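Asp/Glu-specific dipeptidyl-peptidase (Flavobacterium psychrophilum, PDB 5JXF) removes dipeptides from the N-terminus of oligopeptides as a serine peptidase of family S46, with strict specificity for aspartate or glutamate at the P1 position. Local coordinates at residues A[65-68]-A[74-77]; A[138-143]-A[259-264]; A[53-56]-A[61-64]. All blocks are in the same frame, centred on the assembly; numbering follows the deposited sequence.

Contact 1 (A[65-68]-A[74-77])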
loop_
_atom_site.group_PDB
_atom_site.type_symbol
_atom_site.label_atom_id
_atom_site.label_comp_id
_atom_site.label_asym_id
_atom_site.label_seq_id
_atom_site.Cartn_x
_atom_site.Cartn_y
_atom_site.Cartn_z
ATOM N N ASP A 65 -32.369 20.873 19.676
ATOM C CA ASP A 65 -31.852 21.490 18.457
ATOM C C ASP A 65 -31.751 20.488 17.310
ATOM O O ASP A 65 -31.775 20.862 16.138
ATOM C CB ASP A 65 -30.458 22.101 18.686
ATOM C CG ASP A 65 -30.474 23.281 19.642
ATOM O OD1 ASP A 65 -31.085 24.311 19.300
ATOM O OD2 ASP A 65 -29.833 23.200 20.712
ATOM N N ILE A 66 -31.596 19.217 17.654
ATOM C CA ILE A 66 -31.396 18.164 16.662
ATOM C C ILE A 66 -32.730 17.632 16.178
ATOM O O ILE A 66 -32.924 17.427 14.979
ATOM C CB ILE A 66 -30.563 16.986 17.234
ATOM C CG1 ILE A 66 -29.195 17.488 17.731
ATOM C CG2 ILE A 66 -30.430 15.873 16.195
ATOM C CD1 ILE A 66 -28.375 16.455 18.483
ATOM N N TYR A 67 -33.644 17.405 17.122
ATOM C CA TYR A 67 -34.991 16.934 16.802
ATOM C C TYR A 67 -36.060 17.622 17.672
ATOM O O TYR A 67 -35.942 17.673 18.893
ATOM C CB TYR A 67 -35.099 15.411 16.976
ATOM C CG TYR A 67 -36.491 14.861 16.693
ATOM C CD1 TYR A 67 -36.842 14.439 15.423
ATOM C CD2 TYR A 67 -37.448 14.781 17.699
ATOM C CE1 TYR A 67 -38.104 13.941 15.153
ATOM C CE2 TYR A 67 -38.728 14.293 17.442
ATOM C CZ TYR A 67 -39.047 13.870 16.167
ATOM O OH TYR A 67 -40.301 13.377 15.900
ATOM N N SER A 68 -37.108 18.119 17.029
ATOM C CA SER A 68 -38.224 18.753 17.733
ATOM C C SER A 68 -39.485 18.734 16.879
ATOM O O SER A 68 -39.395 18.767 15.654
ATOM C CB SER A 68 -37.868 20.195 18.101
ATOM O OG SER A 68 -38.972 20.841 18.726
ATOM N N LEU A 74 -32.409 20.311 13.341
ATOM C CA LEU A 74 -31.465 19.784 12.344
ATOM C C LEU A 74 -32.139 18.839 11.364
ATOM O O LEU A 74 -31.808 18.845 10.185
ATOM C CB LEU A 74 -30.283 19.060 13.016
ATOM C CG LEU A 74 -29.352 19.980 13.811
ATOM C CD1 LEU A 74 -28.010 19.297 14.119
ATOM C CD2 LEU A 74 -29.125 21.269 13.060
ATOM N N LYS A 75 -33.106 18.054 11.847
ATOM C CA LYS A 75 -33.728 17.021 11.013
ATOM C C LYS A 75 -34.376 17.618 9.765
ATOM O O LYS A 75 -34.421 16.971 8.717
ATOM C CB LYS A 75 -34.769 16.210 11.809
ATOM C CG LYS A 75 -36.101 16.911 12.020
ATOM C CD LYS A 75 -37.216 15.906 12.254
ATOM C CE LYS A 75 -38.510 16.597 12.658
ATOM N NZ LYS A 75 -39.173 17.272 11.510
ATOM N N ASP A 76 -34.864 18.852 9.890
ATOM C CA ASP A 76 -35.440 19.592 8.765
ATOM C C ASP A 76 -34.449 19.916 7.656
ATOM O O ASP A 76 -34.840 20.245 6.543
ATOM C CB ASP A 76 -36.072 20.887 9.272
ATOM C CG ASP A 76 -37.271 20.618 10.183
ATOM O OD1 ASP A 76 -38.047 19.688 9.865
ATOM O OD2 ASP A 76 -37.402 21.287 11.226
ATOM N N ALA A 77 -33.161 19.811 7.958
ATOM C CA ALA A 77 -32.145 20.108 6.965
ATOM C C ALA A 77 -31.501 18.828 6.392
ATOM O O ALA A 77 -30.585 18.908 5.558
ATOM C CB ALA A 77 -31.085 21.024 7.574
HETATM O O HOH W 1 -37.976 20.051 13.304
#
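Leu74 and Lys75 join their backbone N-H groups to the carbonyls of Asp65 and Ile66, a worked example of a chain that turns back, within a few residues, onto the weakly bonded helical turn it came from. Leu74 N donates to Asp65 O at 2.9 Å, and Lys75 N donates to Ile66 O over a longer 3.2 Å. Where these bonds form, the CA atoms of Ile66 and Leu74 are 4.6 Å apart. Around them lies the tight part of the contact: Leu74 CG sits 3.5 Å from Asp65 O, and its CD1 branch meets CG1 of Ile66 in looser apolar contact.

Lys75 extends this packing. Its CG is wedged between the backbone N and the carbonyl carbon (chi1 77°), which carries the aliphatic chain obliquely past Tyr67 and brings CD within 3.5 Å of the ring atom CD1. The ammonium is buried but well supplied. NZ forms a salt bridge of 3.1 Å with Asp76 OD1, arriving on the syn side and 33° out of the carboxylate plane, and also donates to Ile141 O and Val142 O; so many acceptors would be expected to favour the charged form. Beside it, where the segments diverge, a water bridges Ser68 O and Asp76 OD2.

The more open side is at the opposite end. There the partly exposed Asp65 leads its carboxylate away from the loop, and OD2 accepts from Ser62 N instead.

Helix 63-66 and the returning loop lie between two sheets. Ile66 and Leu74 rest on Met281 and Met283 of strand 279-284, while Tyr67 OH bonds to Ile144 N of strand 138-146 and Ala77 pairs with Val89 on strand 85-89.

Contact 2 (A[138-143]-A[259-264])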
loop_
_atom_site.group_PDB
_atom_site.type_symbol
_atom_site.label_atom_id
_atom_site.label_comp_id
_atom_site.label_asym_id
_atom_site.label_seq_id
_atom_site.Cartn_x
_atom_site.Cartn_y
_atom_site.Cartn_z
ATOM N N VAL A 138 -36.764 13.229 -2.907
ATOM C CA VAL A 138 -36.044 13.648 -1.715
ATOM C C VAL A 138 -37.087 13.753 -0.611
ATOM O O VAL A 138 -38.085 14.459 -0.767
ATOM C CB VAL A 138 -35.330 14.999 -1.934
ATOM C CG1 VAL A 138 -35.026 15.670 -0.628
ATOM C CG2 VAL A 138 -34.051 14.808 -2.767
ATOM N N THR A 139 -36.861 13.060 0.495
ATOM C CA THR A 139 -37.861 12.926 1.540
ATOM C C THR A 139 -37.476 13.578 2.860
ATOM O O THR A 139 -36.466 13.217 3.463
ATOM C CB THR A 139 -38.139 11.438 1.815
ATOM O OG1 THR A 139 -38.607 10.803 0.617
ATOM C CG2 THR A 139 -39.154 11.283 2.945
ATOM N N PHE A 140 -38.296 14.509 3.330
ATOM C CA PHE A 140 -38.098 15.115 4.642
ATOM C C PHE A 140 -38.889 14.429 5.739
ATOM O O PHE A 140 -40.039 14.012 5.526
ATOM C CB PHE A 140 -38.466 16.603 4.589
ATOM C CG PHE A 140 -37.521 17.411 3.763
ATOM C CD1 PHE A 140 -37.631 17.431 2.384
ATOM C CD2 PHE A 140 -36.505 18.133 4.363
ATOM C CE1 PHE A 140 -36.747 18.186 1.602
ATOM C CE2 PHE A 140 -35.616 18.884 3.599
ATOM C CZ PHE A 140 -35.741 18.910 2.211
ATOM N N ILE A 141 -38.277 14.300 6.915
ATOM C CA ILE A 141 -38.979 13.726 8.058
ATOM C C ILE A 141 -39.733 14.792 8.875
ATOM O O ILE A 141 -39.131 15.745 9.399
ATOM C CB ILE A 141 -38.038 12.984 9.011
ATOM C CG1 ILE A 141 -37.290 11.863 8.274
ATOM C CG2 ILE A 141 -38.858 12.392 10.178
ATOM C CD1 ILE A 141 -38.211 10.943 7.491
ATOM N N VAL A 142 -41.053 14.638 8.961
ATOM C CA VAL A 142 -41.885 15.563 9.750
ATOM C C VAL A 142 -41.866 15.148 11.210
ATOM O O VAL A 142 -41.636 15.962 12.092
ATOM C CB VAL A 142 -43.352 15.599 9.222
ATOM C CG1 VAL A 142 -44.239 16.556 10.071
ATOM C CG2 VAL A 142 -43.349 16.052 7.744
ATOM N N SER A 143 -42.064 13.860 11.468
ATOM C CA SER A 143 -42.183 13.385 12.840
ATOM C C SER A 143 -41.923 11.889 12.927
ATOM O O SER A 143 -42.085 11.171 11.949
ATOM C CB SER A 143 -43.582 13.702 13.398
ATOM O OG SER A 143 -44.557 12.844 12.832
ATOM N N VAL A 259 -41.343 26.210 -8.021
ATOM C CA VAL A 259 -40.305 27.142 -7.558
ATOM C C VAL A 259 -39.414 26.510 -6.469
ATOM O O VAL A 259 -39.777 25.485 -5.886
ATOM C CB VAL A 259 -40.939 28.448 -7.027
ATOM C CG1 VAL A 259 -41.860 29.056 -8.088
ATOM C CG2 VAL A 259 -41.699 28.187 -5.730
ATOM N N PRO A 260 -38.236 27.102 -6.207
ATOM C CA PRO A 260 -37.369 26.573 -5.151
ATOM C C PRO A 260 -38.084 26.375 -3.824
ATOM O O PRO A 260 -38.779 27.265 -3.331
ATOM C CB PRO A 260 -36.293 27.654 -5.016
ATOM C CG PRO A 260 -36.152 28.167 -6.389
ATOM C CD PRO A 260 -37.542 28.136 -6.998
ATOM N N TYR A 261 -37.890 25.198 -3.256
ATOM C CA TYR A 261 -38.424 24.863 -1.962
ATOM C C TYR A 261 -37.750 25.659 -0.877
ATOM O O TYR A 261 -36.511 25.743 -0.832
ATOM C CB TYR A 261 -38.228 23.386 -1.704
ATOM C CG TYR A 261 -38.457 22.963 -0.281
ATOM C CD1 TYR A 261 -39.740 23.016 0.286
ATOM C CD2 TYR A 261 -37.406 22.447 0.480
ATOM C CE1 TYR A 261 -39.963 22.609 1.580
ATOM C CE2 TYR A 261 -37.610 22.033 1.768
ATOM C CZ TYR A 261 -38.894 22.119 2.320
ATOM O OH TYR A 261 -39.084 21.694 3.604
ATOM N N ILE A 262 -38.554 26.241 0.005
ATOM C CA ILE A 262 -37.997 26.975 1.133
ATOM C C ILE A 262 -38.024 26.081 2.364
ATOM O O ILE A 262 -39.093 25.661 2.826
ATOM C CB ILE A 262 -38.762 28.305 1.385
ATOM C CG1 ILE A 262 -38.722 29.175 0.121
ATOM C CG2 ILE A 262 -38.197 29.029 2.626
ATOM C CD1 ILE A 262 -39.686 30.355 0.150
ATOM N N PRO A 263 -36.836 25.745 2.888
ATOM C CA PRO A 263 -36.813 24.785 3.991
ATOM C C PRO A 263 -37.104 25.403 5.353
ATOM O O PRO A 263 -37.003 26.616 5.532
ATOM C CB PRO A 263 -35.374 24.249 3.954
ATOM C CG PRO A 263 -34.570 25.408 3.414
ATOM C CD PRO A 263 -35.483 26.104 2.415
ATOM N N LYS A 264 -37.452 24.548 6.307
ATOM C CA LYS A 264 -37.602 24.950 7.693
ATOM C C LYS A 264 -36.274 25.260 8.374
ATOM O O LYS A 264 -36.235 25.993 9.369
ATOM C CB LYS A 264 -38.346 23.860 8.457
ATOM C CG LYS A 264 -39.683 23.526 7.816
ATOM C CD LYS A 264 -40.325 22.301 8.437
ATOM C CE LYS A 264 -41.710 22.029 7.842
ATOM N NZ LYS A 264 -42.045 20.599 8.040
#
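A single pair of rings, Phe140 and Tyr261, makes the only close contact between these segments, and no hydrogen bond crosses from one to the other. Even the nearest CA atoms, those of Phe140 and Pro263, are 9.8 Å apart, so the backbones stay well apart and only the aromatic side chains span the distance. The two come from opposing directions and overlap near their ends. The closest approach is Phe140 CZ to Tyr261 CE2, at 3.7 Å. With centroids 5.2 Å apart and planes at 51°, the pair is oblique, although Tyr261 OH comes to lie over one face of the Phe140 ring. Tyr261 gets there with CG anti to its backbone N (chi1 167°).

In the antiparallel sheet that carries them, strands 138-146 and 259-260 are separated by strands 197-214 and 239-245, and the sheet curls, consistent with a chymotrypsin-like beta-barrel. The rings thus bridge across intervening strands, and Phe206 of strand 197-214 meets both of them. Pro79 and Val89 also pack on Phe140, whereas Val243 and Ala245 touch Tyr261. Farther along strand 138-146, a classic beta bulge sets Val142 and Ser143 against the single residue Val202 on strand 197-214.

Contact 3 (A[53-56]-A[61-64])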
loop_
_atom_site.group_PDB
_atom_site.type_symbol
_atom_site.label_atom_id
_atom_site.label_comp_id
_atom_site.label_asym_id
_atom_site.label_seq_id
_atom_site.Cartn_x
_atom_site.Cartn_y
_atom_site.Cartn_z
ATOM N N GLU A 53 -23.193 11.900 26.539
ATOM C CA GLU A 53 -22.013 11.507 25.768
ATOM C C GLU A 53 -21.572 12.575 24.766
ATOM O O GLU A 53 -20.371 12.815 24.590
ATOM C CB GLU A 53 -22.262 10.195 25.025
ATOM C CG GLU A 53 -22.308 8.959 25.907
ATOM C CD GLU A 53 -22.378 7.670 25.099
ATOM O OE1 GLU A 53 -22.348 7.741 23.852
ATOM O OE2 GLU A 53 -22.449 6.581 25.711
ATOM N N MET A 54 -22.529 13.227 24.114
ATOM C CA MET A 54 -22.182 14.217 23.103
ATOM C C MET A 54 -21.569 15.481 23.735
ATOM O O MET A 54 -20.532 15.975 23.256
ATOM C CB MET A 54 -23.402 14.567 22.248
ATOM C CG MET A 54 -24.081 13.361 21.596
ATOM S SD MET A 54 -25.572 13.762 20.645
ATOM C CE MET A 54 -26.505 12.278 20.839
ATOM N N LYS A 55 -22.181 15.976 24.813
ATOM C CA LYS A 55 -21.714 17.184 25.500
ATOM C C LYS A 55 -20.326 16.993 26.105
ATOM O O LYS A 55 -19.465 17.885 26.089
ATOM C CB LYS A 55 -22.718 17.588 26.590
ATOM C CG LYS A 55 -23.995 18.157 26.030
ATOM C CD LYS A 55 -24.914 18.681 27.095
ATOM C CE LYS A 55 -26.179 19.227 26.454
ATOM N NZ LYS A 55 -25.857 20.234 25.398
ATOM N N ASN A 56 -20.158 15.816 26.679
ATOM C CA ASN A 56 -18.876 15.271 27.099
ATOM C C ASN A 56 -17.824 15.278 25.978
ATOM O O ASN A 56 -16.650 15.549 26.244
ATOM C CB ASN A 56 -19.175 13.882 27.654
ATOM C CG ASN A 56 -19.323 13.882 29.163
ATOM O OD1 ASN A 56 -19.786 12.879 29.758
ATOM N ND2 ASN A 56 -18.645 14.868 29.799
ATOM N N ILE A 61 -24.744 22.515 21.342
ATOM C CA ILE A 61 -26.197 22.473 21.151
ATOM C C ILE A 61 -26.832 21.314 21.902
ATOM O O ILE A 61 -26.142 20.510 22.536
ATOM C CB ILE A 61 -26.602 22.343 19.669
ATOM C CG1 ILE A 61 -25.991 21.080 19.058
ATOM C CG2 ILE A 61 -26.262 23.606 18.883
ATOM C CD1 ILE A 61 -26.532 20.745 17.680
ATOM N N SER A 62 -28.153 21.216 21.802
ATOM C CA SER A 62 -28.907 20.265 22.616
ATOM C C SER A 62 -29.751 19.308 21.783
ATOM O O SER A 62 -29.906 19.495 20.576
ATOM C CB SER A 62 -29.811 21.014 23.597
ATOM O OG SER A 62 -29.049 21.529 24.666
ATOM N N ALA A 63 -30.288 18.288 22.443
ATOM C CA ALA A 63 -31.187 17.332 21.802
ATOM C C ALA A 63 -32.332 18.038 21.054
ATOM O O ALA A 63 -32.642 17.695 19.910
ATOM C CB ALA A 63 -31.738 16.371 22.830
ATOM N N ASP A 64 -32.924 19.045 21.677
ATOM C CA ASP A 64 -34.049 19.746 21.054
ATOM C C ASP A 64 -33.653 20.531 19.804
ATOM O O ASP A 64 -34.512 20.829 18.974
ATOM C CB ASP A 64 -34.728 20.688 22.053
ATOM C CG ASP A 64 -35.924 20.047 22.742
ATOM O OD1 ASP A 64 -36.971 19.853 22.080
ATOM O OD2 ASP A 64 -35.813 19.733 23.948
#
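Lys55 and Ile61 mark the nearest approach of the two backbones, with CA atoms 8.2 Å apart. Segment 53-56 is regular helix, a part of helix 49-57. Across from it the chain is first extended at Ile61 and Ser62, with psi of 179° at Ile61, and only at Ala63 does it turn into the weakly bonded helix 63-66. The spacing is too wide for main chain to bond to main chain, and a side chain spans it.

That side chain is Lys55. Its aliphatic part runs out nearly straight and bends only at the last torsion (chi4 -54°), which turns the ammonium onto the carbonyl of Ile61. NZ donates to Ile61 O at 2.9 Å. The donor stands above the carbonyl plane, 48° out of it, and so does not follow a lone pair. Ser62 OG is also near, 3.5 Å from NZ. Both Lys55 and Ser62 are partly exposed, and the meeting covers little surface.

The CB of Ile61 points away from the helix, and its side chain packs on Leu74 instead. Met54, one residue before Lys55, turns to Leu46 and Met59. On another side of helix 49-57, Glu53 forms a salt bridge with Arg576 and a hydrogen bond with Tyr589, tying the helix to a distant part of the chain.

A lysine on one helix holding a carbonyl just ahead of the next is a local tie, here across the short connection between helix 49-57 and the helical turn 63-66 near the start of the peptidase S46 region.

In the fold
Along the chain the order is contact 3, contact 1, contact 2. Contacts 3 and 1 share helix 63-66 and have centres 13 Å apart; Ile61 of contact 3 also touches Ile66, so the two adjoin. Contact 2 opens later in sequence, yet its centre is 12 Å from that of contact 1, and the two touch directly where residues 75-76 meet strand 138-146. Contacts 2 and 3, with centres 25 Å apart, do not touch. The three therefore form a path from a partly exposed helical corner to a buried ring pair in the curled antiparallel sheet, with contact 1 as the intermediate layer, all away from the annotated sites.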